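PDB 3H9D: microtubule-associated protein 1A/1B, light chain 3, putative from Trypanosoma brucei, which probably acts in autophagy as a ubiquitin-like protein of the ATG8 family, expected to be joined to a membrane lipid through its C-terminus. Local coordinates for residues A[33-38]-A[49-54]. Residues are numbered along the deposited sequence; the frame is centred on the assembly and turned at random.
Sequences PIICEK and RCKFLV
Ile34 and Phe52 form an antiparallel hydrogen-bonded pair in which each backbone serves the other: Ile34 N donates to Phe52 O (2.7 Å) and Phe52 N to Ile34 O (2.7 Å, nearly straight at 168°). A third bond, Cys36 N to Cys50 O (2.7 Å), ends the ladder where residues 49-50 turn out of the strand. All three carbonyls also take a CA-H contact, Ile34 O from Lys51 CA at 3.2 Å, Phe52 O from Pro33 CA and Cys50 O from Ile35 CA. Ile35 and Glu37 spend their backbone bonds on strand 108-113. On one face Ile34 CD1 meets Val54 CG2 (4.0 Å), while Cys36 CB lies obliquely against Phe52 CE1 (3.8 Å); Phe63 of helix 60-71 packs over this side, edge-to-face with Phe52. On the other, Ile35 sets CG2 against Cys50 SG (3.8 Å) and CD1 against Lys51 CG. The Lys51 chain bends at chi3 (-40°), and its NZ ends in a salt bridge with Asp20; Glu37 binds Ser6 OG and Tyr8 N through its two carboxylate oxygens. These are the first two strands, a beta hairpin at the sheet edge, of the ubiquitin-like fold, with the N-terminal helices characteristic of ATG8 proteins against the face of Ile35 and Lys51.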
loop_
_atom_site.group_PDB
_atom_site.type_symbol
_atom_site.label_atom_id
_atom_site.label_comp_id
_atom_site.label_asym_id
_atom_site.label_seq_id
_atom_site.Cartn_x
_atom_site.Cartn_y
_atom_site.Cartn_z
ATOM N N PRO A 33 3.261 -8.127 -17.133
ATOM C CA PRO A 33 4.008 -7.513 -16.032
ATOM C C PRO A 33 3.635 -8.112 -14.677
ATOM O O PRO A 33 2.485 -8.023 -14.238
ATOM C CB PRO A 33 3.623 -6.039 -16.132
ATOM C CG PRO A 33 2.272 -6.036 -16.740
ATOM C CD PRO A 33 2.118 -7.296 -17.558
ATOM N N ILE A 34 4.618 -8.731 -14.039
ATOM C CA ILE A 34 4.407 -9.485 -12.814
ATOM C C ILE A 34 5.250 -8.911 -11.668
ATOM O O ILE A 34 6.438 -8.615 -11.843
ATOM C CB ILE A 34 4.690 -11.020 -13.055
ATOM C CG1 ILE A 34 3.414 -11.750 -13.484
ATOM C CG2 ILE A 34 5.259 -11.709 -11.828
ATOM C CD1 ILE A 34 3.051 -11.581 -14.947
ATOM N N ILE A 35 4.617 -8.728 -10.511
ATOM C CA ILE A 35 5.345 -8.412 -9.263
ATOM C C ILE A 35 5.414 -9.689 -8.415
ATOM O O ILE A 35 4.397 -10.320 -8.155
ATOM C CB ILE A 35 4.683 -7.238 -8.452
ATOM C CG1 ILE A 35 4.556 -5.967 -9.298
ATOM C CG2 ILE A 35 5.447 -6.938 -7.132
ATOM C CD1 ILE A 35 5.875 -5.380 -9.751
ATOM N N CYS A 36 6.613 -10.060 -7.984
ATOM C CA CYS A 36 6.812 -11.335 -7.300
ATOM C C CYS A 36 7.543 -11.150 -5.980
ATOM O O CYS A 36 8.751 -10.867 -5.961
ATOM C CB CYS A 36 7.580 -12.298 -8.213
ATOM S SG CYS A 36 7.125 -14.020 -8.016
ATOM N N GLU A 37 6.815 -11.318 -4.871
ATOM C CA GLU A 37 7.382 -11.047 -3.544
ATOM C C GLU A 37 7.262 -12.231 -2.587
ATOM O O GLU A 37 6.366 -13.033 -2.722
ATOM C CB GLU A 37 6.737 -9.786 -2.953
ATOM C CG GLU A 37 6.952 -8.521 -3.803
ATOM C CD GLU A 37 6.141 -7.342 -3.296
ATOM O OE1 GLU A 37 6.710 -6.483 -2.592
ATOM O OE2 GLU A 37 4.932 -7.292 -3.578
ATOM N N LYS A 38 8.180 -12.361 -1.630
ATOM C CA LYS A 38 8.111 -13.494 -0.707
ATOM C C LYS A 38 6.887 -13.422 0.202
ATOM O O LYS A 38 6.539 -12.345 0.699
ATOM C CB LYS A 38 9.400 -13.665 0.123
ATOM C CG LYS A 38 9.598 -12.656 1.220
ATOM C CD LYS A 38 10.701 -13.045 2.177
ATOM C CE LYS A 38 10.173 -13.872 3.340
ATOM N NZ LYS A 38 11.272 -14.212 4.275
ATOM N N ARG A 49 14.861 -7.429 -7.416
ATOM C CA ARG A 49 14.193 -7.040 -8.629
ATOM C C ARG A 49 13.018 -7.986 -8.787
ATOM O O ARG A 49 13.134 -9.078 -9.346
ATOM C CB ARG A 49 15.171 -7.179 -9.797
ATOM C CG ARG A 49 16.525 -6.542 -9.522
ATOM C CD ARG A 49 17.634 -7.529 -9.794
ATOM N NE ARG A 49 17.996 -7.543 -11.200
ATOM C CZ ARG A 49 18.362 -8.624 -11.883
ATOM N NH1 ARG A 49 18.400 -9.819 -11.302
ATOM N NH2 ARG A 49 18.678 -8.504 -13.164
ATOM N N CYS A 50 11.884 -7.549 -8.269
ATOM C CA CYS A 50 10.719 -8.394 -8.118
ATOM C C CYS A 50 9.763 -8.269 -9.299
ATOM O O CYS A 50 8.666 -8.794 -9.264
ATOM C CB CYS A 50 10.004 -8.011 -6.828
ATOM S SG CYS A 50 9.243 -6.386 -6.917
ATOM N N LYS A 51 10.183 -7.564 -10.341
ATOM C CA LYS A 51 9.346 -7.344 -11.507
ATOM C C LYS A 51 9.745 -8.290 -12.642
ATOM O O LYS A 51 10.910 -8.359 -13.043
ATOM C CB LYS A 51 9.446 -5.892 -11.955
ATOM C CG LYS A 51 8.238 -5.359 -12.706
ATOM C CD LYS A 51 8.468 -3.930 -13.174
ATOM C CE LYS A 51 9.187 -3.108 -12.124
ATOM N NZ LYS A 51 9.781 -1.874 -12.715
ATOM N N PHE A 52 8.764 -9.029 -13.141
ATOM C CA PHE A 52 8.983 -9.969 -14.231
ATOM C C PHE A 52 8.149 -9.597 -15.421
ATOM O O PHE A 52 6.983 -9.256 -15.294
ATOM C CB PHE A 52 8.680 -11.402 -13.798
ATOM C CG PHE A 52 9.686 -11.954 -12.844
ATOM C CD1 PHE A 52 9.559 -11.723 -11.468
ATOM C CD2 PHE A 52 10.780 -12.676 -13.319
ATOM C CE1 PHE A 52 10.502 -12.211 -10.574
ATOM C CE2 PHE A 52 11.733 -13.180 -12.436
ATOM C CZ PHE A 52 11.599 -12.948 -11.059
ATOM N N LEU A 53 8.784 -9.634 -16.582
ATOM C CA LEU A 53 8.106 -9.447 -17.843
ATOM C C LEU A 53 8.032 -10.853 -18.413
ATOM O O LEU A 53 8.995 -11.353 -18.985
ATOM C CB LEU A 53 8.915 -8.492 -18.726
ATOM C CG LEU A 53 8.834 -6.977 -18.449
ATOM C CD1 LEU A 53 9.046 -6.553 -16.977
ATOM C CD2 LEU A 53 9.803 -6.246 -19.343
ATOM N N VAL A 54 6.878 -11.488 -18.212
ATOM C CA VAL A 54 6.708 -12.934 -18.371
ATOM C C VAL A 54 6.055 -13.257 -19.715
ATOM O O VAL A 54 4.972 -12.738 -20.012
ATOM C CB VAL A 54 5.851 -13.531 -17.190
ATOM C CG1 VAL A 54 5.588 -15.036 -17.367
ATOM C CG2 VAL A 54 6.514 -13.257 -15.849
#